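Local coordinates for protein delta (Bacillus subtilis, PDB 3ZH9) that probably serves as the wrench subunit of the bacterial loading complex that opens the beta sliding ring for ATP-driven placement on primed DNA, at residues T155-L158 / A159-E162; Q187-Q190 / K191-F195; R297-S300 / E301-R305; R305-I308 / E309-A312. One frame throughout, in Å; residues are numbered along the deposited sequence.

The four contacts fall into two groups in chain order. Contact 1, near the C-terminal end of helix 148-160, and contact 2, on helix 182-195, have centres about 10 Å apart and touch directly, with Leu158 and Thr155 against Ile189 and Glu162 against Gln190 and Cys193. Contact 3 spans a loop and the start of helix 301-319; contact 4 continues along that helix, shares Arg305 and lies about 11 Å away between centres. Some 40 Å separates the centres of the two groups. The first pair thus joins two neighbouring helices after the five-stranded parallel sheet, while the second starts and continues a single helix of the C-terminal domain.

Contact 1 (T155-L158 / A159-E162); sequences TVNL and AKTE
Leu158 and Thr161 set their side chains at a slant to each other, Leu158 CD1 passing 3.8 Å from Thr161 OG1. Thr161 carries OG1 between its own backbone N and carbonyl carbon (chi1 78°), which turns the hydroxyl back along the chain to donate to the backbone Leu158 O at 2.8 Å, in the carbonyl plane. Thr161 N reaches the same Leu158 O at 3.0 Å, but from well above that plane, so two donors of one residue grip a single oxygen from different directions. A weak bond also runs from Thr161 N to Asn157 O, at 3.5 Å. Asn157 and Lys160 instead run alongside each other, pointing the same way; 3.9 Å between Asn157 OD1 and Lys160 NZ indicates proximity rather than a firm bond. Two residues before Thr161, Ala159 N bonds to Thr155 O (3.2 Å). Leu158 faces Phe3 and Trp6 of helix 2-10 and Ile189 of helix 182-195. With the i to i+3 bond to Leu158 O shorter than the i to i+4 bond to Asn157 O, this is the kind of tightening seen in the last turns of helices, here in a helical region consistent with the lid of an AAA+ fold.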
ATOM      1  N   THR A 155      -2.437  -9.839   8.868  1.00 32.28           N
ATOM      2  CA  THR A 155      -1.375 -10.845   8.728  1.00 28.23           C
ATOM      3  C   THR A 155      -1.817 -12.215   9.249  1.00 33.43           C
ATOM      4  O   THR A 155      -1.597 -13.241   8.613  1.00 31.20           O
ATOM      5  CB  THR A 155      -0.112 -10.404   9.489  1.00 26.98           C
ATOM      6  OG1 THR A 155       0.268  -9.092   9.059  1.00 31.26           O
ATOM      7  CG2 THR A 155       1.061 -11.363   9.244  1.00 27.32           C
ATOM      8  N   VAL A 156      -2.456 -12.222  10.413  1.00 33.06           N
ATOM      9  CA  VAL A 156      -2.957 -13.458  10.984  1.00 34.63           C
ATOM     10  C   VAL A 156      -3.987 -14.120  10.073  1.00 38.75           C
ATOM     11  O   VAL A 156      -3.944 -15.336   9.841  1.00 40.80           O
ATOM     12  CB  VAL A 156      -3.538 -13.214  12.391  1.00 34.80           C
ATOM     13  CG1 VAL A 156      -4.383 -14.420  12.861  1.00 40.39           C
ATOM     14  CG2 VAL A 156      -2.405 -12.922  13.378  1.00 28.37           C
ATOM     15  N   ASN A 157      -4.905 -13.318   9.545  1.00 35.62           N
ATOM     16  CA  ASN A 157      -5.941 -13.849   8.677  1.00 41.97           C
ATOM     17  C   ASN A 157      -5.363 -14.266   7.344  1.00 40.43           C
ATOM     18  O   ASN A 157      -5.864 -15.178   6.715  1.00 35.07           O
ATOM     19  CB  ASN A 157      -7.052 -12.825   8.463  1.00 49.70           C
ATOM     20  CG  ASN A 157      -7.928 -12.665   9.680  1.00 58.09           C
ATOM     21  OD1 ASN A 157      -8.237 -13.643  10.365  1.00 57.37           O
ATOM     22  ND2 ASN A 157      -8.330 -11.426   9.966  1.00 58.20           N
ATOM     23  N   LEU A 158      -4.311 -13.585   6.912  1.00 39.97           N
ATOM     24  CA  LEU A 158      -3.700 -13.908   5.636  1.00 40.46           C
ATOM     25  C   LEU A 158      -3.146 -15.341   5.651  1.00 37.78           C
ATOM     26  O   LEU A 158      -3.357 -16.096   4.707  1.00 35.23           O
ATOM     27  CB  LEU A 158      -2.603 -12.901   5.288  1.00 37.77           C
ATOM     28  CG  LEU A 158      -1.966 -13.146   3.928  1.00 37.80           C
ATOM     29  CD1 LEU A 158      -3.041 -13.181   2.873  1.00 39.37           C
ATOM     30  CD2 LEU A 158      -0.908 -12.084   3.598  1.00 34.33           C
ATOM     31  N   ALA A 159      -2.443 -15.704   6.723  1.00 36.27           N
ATOM     32  CA  ALA A 159      -1.932 -17.065   6.884  1.00 33.32           C
ATOM     33  C   ALA A 159      -3.032 -18.118   6.710  1.00 37.24           C
ATOM     34  O   ALA A 159      -2.827 -19.153   6.072  1.00 42.93           O
ATOM     35  CB  ALA A 159      -1.222 -17.226   8.260  1.00 28.31           C
ATOM     36  N   LYS A 160      -4.208 -17.855   7.269  1.00 44.56           N
ATOM     37  CA  LYS A 160      -5.327 -18.784   7.137  1.00 43.81           C
ATOM     38  C   LYS A 160      -5.737 -19.046   5.684  1.00 42.27           C
ATOM     39  O   LYS A 160      -6.197 -20.139   5.356  1.00 40.42           O
ATOM     40  CB  LYS A 160      -6.534 -18.298   7.937  1.00 52.65           C
ATOM     41  CG  LYS A 160      -6.367 -18.349   9.452  1.00 55.15           C
ATOM     42  CD  LYS A 160      -7.631 -17.809  10.112  1.00 67.60           C
ATOM     43  CE  LYS A 160      -7.500 -17.714  11.615  1.00 76.04           C
ATOM     44  NZ  LYS A 160      -8.677 -17.014  12.188  1.00 81.40           N
ATOM     45  N   THR A 161      -5.581 -18.056   4.809  1.00 39.57           N
ATOM     46  CA  THR A 161      -5.952 -18.259   3.414  1.00 36.95           C
ATOM     47  C   THR A 161      -5.036 -19.265   2.714  1.00 48.71           C
ATOM     48  O   THR A 161      -5.354 -19.743   1.624  1.00 42.86           O
ATOM     49  CB  THR A 161      -5.962 -16.950   2.613  1.00 43.31           C
ATOM     50  OG1 THR A 161      -4.617 -16.576   2.279  1.00 39.89           O
ATOM     51  CG2 THR A 161      -6.639 -15.837   3.409  1.00 44.90           C
ATOM     52  N   GLU A 162      -3.896 -19.570   3.335  1.00 49.08           N
ATOM     53  CA  GLU A 162      -2.966 -20.559   2.798  1.00 44.85           C
ATOM     54  C   GLU A 162      -2.993 -21.846   3.626  1.00 49.65           C
ATOM     55  O   GLU A 162      -2.099 -22.688   3.499  1.00 51.47           O
ATOM     56  CB  GLU A 162      -1.547 -19.978   2.732  1.00 53.63           C
ATOM     57  CG  GLU A 162      -1.407 -18.862   1.700  1.00 59.27           C
ATOM     58  CD  GLU A 162      -1.835 -19.311   0.300  1.00 69.69           C
ATOM     59  OE1 GLU A 162      -1.641 -20.501  -0.035  1.00 62.62           O
ATOM     60  OE2 GLU A 162      -2.370 -18.475  -0.462  1.00 74.00           O
TER

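Contact 2 (Q187-Q190 / K191-F195); sequences QEIQ and KLCTF
Lys191 runs alongside Glu188 in an i to i+3 salt bridge on the surface of helix 182-195, part of a helical bundle consistent with an AAA+ lid. Its CB starts 3.6 Å from Glu188 O, and CG lies beside Gln187 O. Lys191 CD lies 3.6 Å from Glu188 OE1 and 4.2 Å from Gln187 CG. The bend about the CG-CD bond (chi3 61°) then carries Lys191 CE to 3.4 Å from Glu188 OE1. The terminal NZ donates to Glu188 OE1 at 2.8 Å, OE1 accepting through its syn lone pair, and the two side chains point the same way. A water accepts from Lys191 NZ at 2.6 Å. The same water accepts a weak bond from Gln187 NE2, so the ammonium is joined directly to Glu188 and, weakly through water, to Gln187. The inner side of the helix is apolar: Ile189 CG2 lies 4.0 Å from Cys193 SG, and Ile189, Leu192 and Cys193 all rest on Ile202 of strand 201-202. On the outer side Thr194 doubles a backbone bond, its OG1 and N meeting Gln190 O from opposite faces of the carbonyl plane, each at 3.2 Å.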
ATOM      1  N   GLN A 187       3.864 -11.027   0.476  1.00 31.79           N
ATOM      2  CA  GLN A 187       5.012 -11.734  -0.038  1.00 29.74           C
ATOM      3  C   GLN A 187       5.693 -12.640   1.011  1.00 32.53           C
ATOM      4  O   GLN A 187       5.970 -13.811   0.743  1.00 31.77           O
ATOM      5  CB  GLN A 187       5.996 -10.731  -0.627  1.00 32.84           C
ATOM      6  CG  GLN A 187       7.327 -11.338  -1.035  1.00 56.92           C
ATOM      7  CD  GLN A 187       8.264 -10.318  -1.659  1.00 73.59           C
ATOM      8  OE1 GLN A 187       7.851  -9.208  -2.011  1.00 76.95           O
ATOM      9  NE2 GLN A 187       9.532 -10.689  -1.796  1.00 79.39           N
ATOM     10  N   GLU A 188       5.965 -12.107   2.196  1.00 26.90           N
ATOM     11  CA  GLU A 188       6.687 -12.870   3.210  1.00 27.55           C
ATOM     12  C   GLU A 188       5.823 -13.995   3.785  1.00 30.30           C
ATOM     13  O   GLU A 188       6.329 -15.074   4.089  1.00 32.46           O
ATOM     14  CB  GLU A 188       7.202 -11.958   4.337  1.00 21.79           C
ATOM     15  CG  GLU A 188       8.171 -10.876   3.881  1.00 30.50           C
ATOM     16  CD  GLU A 188       9.423 -11.424   3.165  1.00 38.31           C
ATOM     17  OE1 GLU A 188       9.791 -12.598   3.367  1.00 40.77           O
ATOM     18  OE2 GLU A 188      10.046 -10.666   2.396  1.00 46.70           O
ATOM     19  N   ILE A 189       4.528 -13.741   3.954  1.00 30.94           N
ATOM     20  CA  ILE A 189       3.616 -14.804   4.386  1.00 29.38           C
ATOM     21  C   ILE A 189       3.603 -15.974   3.377  1.00 30.04           C
ATOM     22  O   ILE A 189       3.674 -17.132   3.767  1.00 32.49           O
ATOM     23  CB  ILE A 189       2.185 -14.277   4.655  1.00 35.33           C
ATOM     24  CG1 ILE A 189       2.133 -13.498   5.981  1.00 32.42           C
ATOM     25  CG2 ILE A 189       1.180 -15.428   4.650  1.00 35.46           C
ATOM     26  CD1 ILE A 189       2.398 -14.341   7.238  1.00 27.83           C
ATOM     27  N   GLN A 190       3.556 -15.679   2.082  1.00 30.10           N
ATOM     28  CA  GLN A 190       3.613 -16.752   1.071  1.00 28.83           C
ATOM     29  C   GLN A 190       4.920 -17.541   1.141  1.00 35.25           C
ATOM     30  O   GLN A 190       4.947 -18.771   0.970  1.00 35.38           O
ATOM     31  CB  GLN A 190       3.445 -16.193  -0.347  1.00 27.19           C
ATOM     32  CG  GLN A 190       2.083 -15.512  -0.621  1.00 40.08           C
ATOM     33  CD  GLN A 190       0.875 -16.432  -0.429  1.00 51.08           C
ATOM     34  OE1 GLN A 190       0.996 -17.661  -0.371  1.00 55.47           O
ATOM     35  NE2 GLN A 190      -0.302 -15.830  -0.341  1.00 62.30           N
ATOM     36  N   LYS A 191       6.015 -16.825   1.354  1.00 31.28           N
ATOM     37  CA  LYS A 191       7.312 -17.476   1.489  1.00 32.41           C
ATOM     38  C   LYS A 191       7.332 -18.329   2.737  1.00 33.94           C
ATOM     39  O   LYS A 191       7.858 -19.442   2.722  1.00 33.11           O
ATOM     40  CB  LYS A 191       8.434 -16.443   1.557  1.00 30.23           C
ATOM     41  CG  LYS A 191       8.848 -15.887   0.200  1.00 34.09           C
ATOM     42  CD  LYS A 191       9.666 -14.595   0.364  1.00 38.16           C
ATOM     43  CE  LYS A 191      10.939 -14.866   1.146  1.00 41.86           C
ATOM     44  NZ  LYS A 191      11.640 -13.601   1.529  1.00 51.14           N
ATOM     45  N   LEU A 192       6.748 -17.812   3.816  1.00 24.96           N
ATOM     46  CA  LEU A 192       6.754 -18.537   5.089  1.00 26.03           C
ATOM     47  C   LEU A 192       5.889 -19.785   5.009  1.00 28.91           C
ATOM     48  O   LEU A 192       6.271 -20.820   5.531  1.00 28.77           O
ATOM     49  CB  LEU A 192       6.331 -17.642   6.261  1.00 25.86           C
ATOM     50  CG  LEU A 192       7.373 -16.595   6.722  1.00 26.73           C
ATOM     51  CD1 LEU A 192       6.742 -15.382   7.445  1.00 27.22           C
ATOM     52  CD2 LEU A 192       8.439 -17.270   7.615  1.00 28.25           C
ATOM     53  N   CYS A 193       4.728 -19.686   4.363  1.00 27.99           N
ATOM     54  CA  CYS A 193       3.837 -20.835   4.246  1.00 29.92           C
ATOM     55  C   CYS A 193       4.514 -21.973   3.502  1.00 31.12           C
ATOM     56  O   CYS A 193       4.375 -23.115   3.893  1.00 36.88           O
ATOM     57  CB  CYS A 193       2.514 -20.454   3.569  1.00 36.69           C
ATOM     58  SG  CYS A 193       1.482 -19.374   4.584  1.00 41.30           S
ATOM     59  N   THR A 194       5.260 -21.646   2.446  1.00 36.56           N
ATOM     60  CA  THR A 194       6.042 -22.631   1.696  1.00 33.25           C
ATOM     61  C   THR A 194       7.162 -23.190   2.556  1.00 34.23           C
ATOM     62  O   THR A 194       7.338 -24.405   2.658  1.00 35.19           O
ATOM     63  CB  THR A 194       6.651 -22.015   0.420  1.00 37.28           C
ATOM     64  OG1 THR A 194       5.598 -21.564  -0.437  1.00 44.52           O
ATOM     65  CG2 THR A 194       7.516 -23.045  -0.337  1.00 32.72           C
ATOM     66  N   PHE A 195       7.895 -22.293   3.202  1.00 31.09           N
ATOM     67  CA  PHE A 195       9.057 -22.647   4.030  1.00 24.81           C
ATOM     68  C   PHE A 195       8.765 -23.710   5.084  1.00 34.08           C
ATOM     69  O   PHE A 195       9.550 -24.633   5.257  1.00 35.44           O
ATOM     70  CB  PHE A 195       9.625 -21.400   4.719  1.00 24.19           C
ATOM     71  CG  PHE A 195      10.866 -21.676   5.539  1.00 30.89           C
ATOM     72  CD1 PHE A 195      12.059 -21.997   4.921  1.00 25.83           C
ATOM     73  CD2 PHE A 195      10.838 -21.621   6.921  1.00 33.81           C
ATOM     74  CE1 PHE A 195      13.193 -22.251   5.661  1.00 29.20           C
ATOM     75  CE2 PHE A 195      11.980 -21.881   7.666  1.00 30.66           C
ATOM     76  CZ  PHE A 195      13.146 -22.195   7.036  1.00 33.21           C
TER
HETATM   77  O   HOH W   1      12.072 -12.425  -0.799  1.00 59.86           O

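Contact 3 (R297-S300 / E301-R305); sequences RLFS and EEELR
Glu303 OE1 receives the backbone N-H of Ser300 at 3.0 Å in a nearly straight bond (165°), the donor coming to the anti side of OE1, 26° out of the carboxylate plane. The return bond, Glu303 N to Ser300 OG at 3.1 Å, completes a capping box with Ser300 as N-cap of helix 301-319. Ser300 holds OG between its backbone N and carbonyl carbon (chi1 66°), the rotation that aims the hydroxyl oxygen at the first turn. The other carboxylate oxygen, Glu303 OE2, accepts from a water that also donates to Leu298 O, extending the cap to the preceding loop. With an alanine in place of Glu303, Ser300 N would probably be left without its carboxylate acceptor and the water without its carboxylate partner, leaving the loop less firmly set. Around the box, Phe299 and Leu304 cross at about a right angle as a hydrophobic staple, joining the residue before the N-cap to the fourth residue after it. Phe259 meets the Phe299 ring edge-to-face and also touches Leu304, tying the helix start to helix 248-269. Within the staple Leu304 CG lies 3.6 Å from Phe299 CB, and Leu304 CD2 is 3.8 Å from Phe299 CG at the root of the ring.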
ATOM      1  N   ARG A 297       8.605  14.050  17.531  1.00 33.09           N
ATOM      2  CA  ARG A 297       8.618  14.539  18.915  1.00 33.82           C
ATOM      3  C   ARG A 297      10.029  14.657  19.479  1.00 36.00           C
ATOM      4  O   ARG A 297      10.269  15.415  20.410  1.00 41.83           O
ATOM      5  CB  ARG A 297       7.761  13.642  19.826  1.00 34.82           C
ATOM      6  CG  ARG A 297       6.290  13.622  19.426  1.00 41.29           C
ATOM      7  CD  ARG A 297       5.362  13.505  20.630  1.00 60.60           C
ATOM      8  NE  ARG A 297       4.187  14.345  20.419  1.00 69.69           N
ATOM      9  CZ  ARG A 297       3.766  15.300  21.245  1.00 64.71           C
ATOM     10  NH1 ARG A 297       4.393  15.541  22.391  1.00 49.88           N
ATOM     11  NH2 ARG A 297       2.690  16.011  20.928  1.00 70.88           N
ATOM     12  N   LEU A 298      10.968  13.921  18.912  1.00 34.29           N
ATOM     13  CA  LEU A 298      12.299  13.859  19.489  1.00 41.85           C
ATOM     14  C   LEU A 298      13.264  14.865  18.877  1.00 39.56           C
ATOM     15  O   LEU A 298      14.401  14.971  19.319  1.00 37.55           O
ATOM     16  CB  LEU A 298      12.852  12.445  19.340  1.00 44.54           C
ATOM     17  CG  LEU A 298      11.916  11.339  19.833  1.00 52.38           C
ATOM     18  CD1 LEU A 298      12.577   9.984  19.650  1.00 54.00           C
ATOM     19  CD2 LEU A 298      11.525  11.555  21.294  1.00 51.90           C
ATOM     20  N   PHE A 299      12.812  15.593  17.855  1.00 38.95           N
ATOM     21  CA  PHE A 299      13.624  16.627  17.197  1.00 36.31           C
ATOM     22  C   PHE A 299      12.950  17.997  17.234  1.00 39.83           C
ATOM     23  O   PHE A 299      11.716  18.101  17.198  1.00 37.25           O
ATOM     24  CB  PHE A 299      13.848  16.298  15.719  1.00 31.69           C
ATOM     25  CG  PHE A 299      14.652  15.061  15.476  1.00 31.76           C
ATOM     26  CD1 PHE A 299      16.041  15.117  15.448  1.00 35.93           C
ATOM     27  CD2 PHE A 299      14.026  13.845  15.270  1.00 30.36           C
ATOM     28  CE1 PHE A 299      16.786  13.980  15.211  1.00 38.76           C
ATOM     29  CE2 PHE A 299      14.760  12.704  15.032  1.00 33.84           C
ATOM     30  CZ  PHE A 299      16.142  12.768  15.000  1.00 37.96           C
ATOM     31  N   SER A 300      13.755  19.053  17.244  1.00 34.72           N
ATOM     32  CA  SER A 300      13.202  20.381  17.094  1.00 33.85           C
ATOM     33  C   SER A 300      13.095  20.692  15.612  1.00 32.61           C
ATOM     34  O   SER A 300      13.738  20.059  14.783  1.00 32.19           O
ATOM     35  CB  SER A 300      14.057  21.429  17.802  1.00 35.97           C
ATOM     36  OG  SER A 300      15.320  21.527  17.184  1.00 35.54           O
ATOM     37  N   GLU A 301      12.250  21.655  15.288  1.00 35.64           N
ATOM     38  CA  GLU A 301      12.092  22.112  13.924  1.00 34.77           C
ATOM     39  C   GLU A 301      13.456  22.542  13.382  1.00 35.11           C
ATOM     40  O   GLU A 301      13.831  22.205  12.258  1.00 33.91           O
ATOM     41  CB  GLU A 301      11.117  23.285  13.930  1.00 35.78           C
ATOM     42  CG  GLU A 301      10.482  23.609  12.618  1.00 51.88           C
ATOM     43  CD  GLU A 301       9.559  24.821  12.719  1.00 61.07           C
ATOM     44  OE1 GLU A 301       9.930  25.793  13.417  1.00 58.95           O
ATOM     45  OE2 GLU A 301       8.464  24.798  12.106  1.00 61.90           O
ATOM     46  N   GLU A 302      14.204  23.284  14.196  1.00 29.09           N
ATOM     47  CA  GLU A 302      15.501  23.801  13.765  1.00 31.43           C
ATOM     48  C   GLU A 302      16.521  22.695  13.498  1.00 30.01           C
ATOM     49  O   GLU A 302      17.289  22.779  12.546  1.00 33.42           O
ATOM     50  CB  GLU A 302      16.080  24.824  14.764  1.00 33.20           C
ATOM     51  CG  GLU A 302      17.507  25.218  14.385  1.00 52.48           C
ATOM     52  CD  GLU A 302      18.159  26.225  15.324  1.00 75.84           C
ATOM     53  OE1 GLU A 302      17.615  26.489  16.423  1.00 87.86           O
ATOM     54  OE2 GLU A 302      19.231  26.753  14.952  1.00 74.45           O
ATOM     55  N   GLU A 303      16.542  21.657  14.328  1.00 33.70           N
ATOM     56  CA  GLU A 303      17.418  20.514  14.051  1.00 38.02           C
ATOM     57  C   GLU A 303      17.087  19.879  12.699  1.00 32.85           C
ATOM     58  O   GLU A 303      17.966  19.582  11.890  1.00 31.66           O
ATOM     59  CB  GLU A 303      17.253  19.439  15.110  1.00 39.84           C
ATOM     60  CG  GLU A 303      17.844  19.756  16.465  1.00 56.30           C
ATOM     61  CD  GLU A 303      17.674  18.583  17.428  1.00 69.76           C
ATOM     62  OE1 GLU A 303      16.582  18.452  18.037  1.00 53.24           O
ATOM     63  OE2 GLU A 303      18.625  17.774  17.545  1.00 79.97           O
ATOM     64  N   LEU A 304      15.798  19.653  12.477  1.00 28.85           N
ATOM     65  CA  LEU A 304      15.347  18.964  11.276  1.00 26.62           C
ATOM     66  C   LEU A 304      15.731  19.741  10.026  1.00 25.01           C
ATOM     67  O   LEU A 304      16.169  19.164   9.052  1.00 33.15           O
ATOM     68  CB  LEU A 304      13.829  18.737  11.355  1.00 23.44           C
ATOM     69  CG  LEU A 304      13.411  17.687  12.395  1.00 29.11           C
ATOM     70  CD1 LEU A 304      11.898  17.684  12.632  1.00 21.27           C
ATOM     71  CD2 LEU A 304      13.919  16.268  11.989  1.00 25.09           C
ATOM     72  N   ARG A 305      15.574  21.061  10.067  1.00 28.47           N
ATOM     73  CA  ARG A 305      15.974  21.909   8.958  1.00 28.74           C
ATOM     74  C   ARG A 305      17.472  21.825   8.681  1.00 26.82           C
ATOM     75  O   ARG A 305      17.879  21.780   7.535  1.00 34.84           O
ATOM     76  CB  ARG A 305      15.580  23.367   9.219  1.00 27.97           C
ATOM     77  CG  ARG A 305      14.094  23.618   9.113  1.00 29.76           C
ATOM     78  CD  ARG A 305      13.739  24.970   9.723  1.00 30.31           C
ATOM     79  NE  ARG A 305      12.325  25.320   9.549  1.00 26.46           N
ATOM     80  CZ  ARG A 305      11.737  26.344  10.165  1.00 30.87           C
ATOM     81  NH1 ARG A 305      12.435  27.091  11.014  1.00 28.65           N
ATOM     82  NH2 ARG A 305      10.458  26.615   9.951  1.00 26.89           N
TER
HETATM   83  O   HOH W   2      17.544  15.667  18.992  1.00 56.45           O

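Contact 4 (R305-I308 / E309-A312); sequences RLII and EQLA
Ile307 and Leu311 come together because the isoleucine sets CG1 beside its backbone N (chi1 -74°), which leaves CG2 anti to that N, while the leucine turns CG beside its own backbone N (chi1 -70°). The two side chains therefore run alongside each other in the same direction, and Ile307 CG2 touches Leu311 CD1 at 3.9 Å. Leu311 CG also lies 3.5 Å from Ile307 O, so the leucine covers the carbonyl that its own N-H uses. Gln310 leaves the backbone in an extended chain and lies back over the previous turn: its CG is 3.3 Å from Leu306 O, and its OE1 ends 3.8 Å from Ile307 CA. Replacing Gln310 by an alanine would probably open a gap beside Leu306 O and remove the side-chain contact with Phe332. Beneath these groups four consecutive i to i+4 backbone bonds run from Glu309 N to Arg305 O through to Ala312 N to Ile308 O at 3.0 Å. The straightest, Gln310 N to Leu306 O, measures 2.9 Å with an angle of 174° at the hydrogen. Ile307 and Leu311 form a buried apolar face against Phe259 of helix 248-269 and Phe332 of helix 325-338; the outer side is mostly but not wholly polar. Apolar packing thus probably holds this part of helix 301-319 in its domain, while the backbone N-H groups of Glu309 to Ala312 are satisfied within the helix.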
ATOM      1  N   ARG A 305      15.574  21.061  10.067  1.00 28.47           N
ATOM      2  CA  ARG A 305      15.974  21.909   8.958  1.00 28.74           C
ATOM      3  C   ARG A 305      17.472  21.825   8.681  1.00 26.82           C
ATOM      4  O   ARG A 305      17.879  21.780   7.535  1.00 34.84           O
ATOM      5  CB  ARG A 305      15.580  23.367   9.219  1.00 27.97           C
ATOM      6  CG  ARG A 305      14.094  23.618   9.113  1.00 29.76           C
ATOM      7  CD  ARG A 305      13.739  24.970   9.723  1.00 30.31           C
ATOM      8  NE  ARG A 305      12.325  25.320   9.549  1.00 26.46           N
ATOM      9  CZ  ARG A 305      11.737  26.344  10.165  1.00 30.87           C
ATOM     10  NH1 ARG A 305      12.435  27.091  11.014  1.00 28.65           N
ATOM     11  NH2 ARG A 305      10.458  26.615   9.951  1.00 26.89           N
ATOM     12  N   LEU A 306      18.284  21.830   9.734  1.00 26.53           N
ATOM     13  CA  LEU A 306      19.733  21.675   9.606  1.00 29.52           C
ATOM     14  C   LEU A 306      20.074  20.309   9.025  1.00 30.46           C
ATOM     15  O   LEU A 306      20.875  20.201   8.094  1.00 37.36           O
ATOM     16  CB  LEU A 306      20.403  21.806  10.979  1.00 36.90           C
ATOM     17  CG  LEU A 306      20.162  23.162  11.652  1.00 57.44           C
ATOM     18  CD1 LEU A 306      20.672  23.193  13.095  1.00 60.93           C
ATOM     19  CD2 LEU A 306      20.783  24.297  10.827  1.00 64.64           C
ATOM     20  N   ILE A 307      19.450  19.269   9.573  1.00 30.15           N
ATOM     21  CA  ILE A 307      19.749  17.910   9.143  1.00 31.89           C
ATOM     22  C   ILE A 307      19.412  17.766   7.664  1.00 34.30           C
ATOM     23  O   ILE A 307      20.198  17.246   6.880  1.00 33.30           O
ATOM     24  CB  ILE A 307      19.011  16.859  10.004  1.00 28.98           C
ATOM     25  CG1 ILE A 307      19.680  16.768  11.387  1.00 26.30           C
ATOM     26  CG2 ILE A 307      19.033  15.483   9.318  1.00 28.21           C
ATOM     27  CD1 ILE A 307      18.821  16.073  12.469  1.00 24.81           C
ATOM     28  N   ILE A 308      18.249  18.269   7.286  1.00 29.07           N
ATOM     29  CA  ILE A 308      17.818  18.209   5.910  1.00 33.68           C
ATOM     30  C   ILE A 308      18.817  18.910   4.964  1.00 33.98           C
ATOM     31  O   ILE A 308      19.194  18.343   3.947  1.00 32.50           O
ATOM     32  CB  ILE A 308      16.375  18.766   5.750  1.00 36.39           C
ATOM     33  CG1 ILE A 308      15.375  17.746   6.298  1.00 34.71           C
ATOM     34  CG2 ILE A 308      16.073  19.098   4.286  1.00 32.52           C
ATOM     35  CD1 ILE A 308      14.038  18.329   6.668  1.00 29.31           C
ATOM     36  N   GLU A 309      19.248  20.121   5.306  1.00 30.24           N
ATOM     37  CA  GLU A 309      20.199  20.836   4.466  1.00 33.80           C
ATOM     38  C   GLU A 309      21.556  20.112   4.413  1.00 39.17           C
ATOM     39  O   GLU A 309      22.149  19.987   3.352  1.00 40.95           O
ATOM     40  CB  GLU A 309      20.352  22.297   4.919  1.00 35.13           C
ATOM     41  CG  GLU A 309      21.453  23.082   4.180  1.00 39.54           C
ATOM     42  CD  GLU A 309      21.222  23.192   2.675  1.00 48.49           C
ATOM     43  OE1 GLU A 309      20.129  22.824   2.200  1.00 49.27           O
ATOM     44  OE2 GLU A 309      22.135  23.658   1.961  1.00 53.13           O
ATOM     45  N   GLN A 310      22.036  19.623   5.555  1.00 35.38           N
ATOM     46  CA  GLN A 310      23.236  18.792   5.569  1.00 43.30           C
ATOM     47  C   GLN A 310      23.121  17.643   4.570  1.00 45.11           C
ATOM     48  O   GLN A 310      24.079  17.322   3.858  1.00 40.87           O
ATOM     49  CB  GLN A 310      23.485  18.220   6.969  1.00 45.69           C
ATOM     50  CG  GLN A 310      24.019  19.226   7.968  1.00 42.76           C
ATOM     51  CD  GLN A 310      24.097  18.657   9.380  1.00 50.70           C
ATOM     52  OE1 GLN A 310      23.529  17.610   9.667  1.00 47.55           O
ATOM     53  NE2 GLN A 310      24.805  19.350  10.262  1.00 55.54           N
ATOM     54  N   LEU A 311      21.951  17.017   4.510  1.00 40.04           N
ATOM     55  CA  LEU A 311      21.776  15.901   3.584  1.00 33.21           C
ATOM     56  C   LEU A 311      21.737  16.327   2.119  1.00 35.29           C
ATOM     57  O   LEU A 311      22.202  15.590   1.261  1.00 37.53           O
ATOM     58  CB  LEU A 311      20.558  15.052   3.940  1.00 38.73           C
ATOM     59  CG  LEU A 311      20.710  14.228   5.225  1.00 36.58           C
ATOM     60  CD1 LEU A 311      19.337  13.807   5.778  1.00 30.45           C
ATOM     61  CD2 LEU A 311      21.613  13.012   4.997  1.00 33.05           C
ATOM     62  N   ALA A 312      21.192  17.507   1.829  1.00 40.14           N
ATOM     63  CA  ALA A 312      21.178  18.003   0.449  1.00 44.33           C
ATOM     64  C   ALA A 312      22.599  18.310   0.006  1.00 48.56           C
ATOM     65  O   ALA A 312      22.984  18.027  -1.129  1.00 49.32           O
ATOM     66  CB  ALA A 312      20.300  19.255   0.316  1.00 37.04           C
TER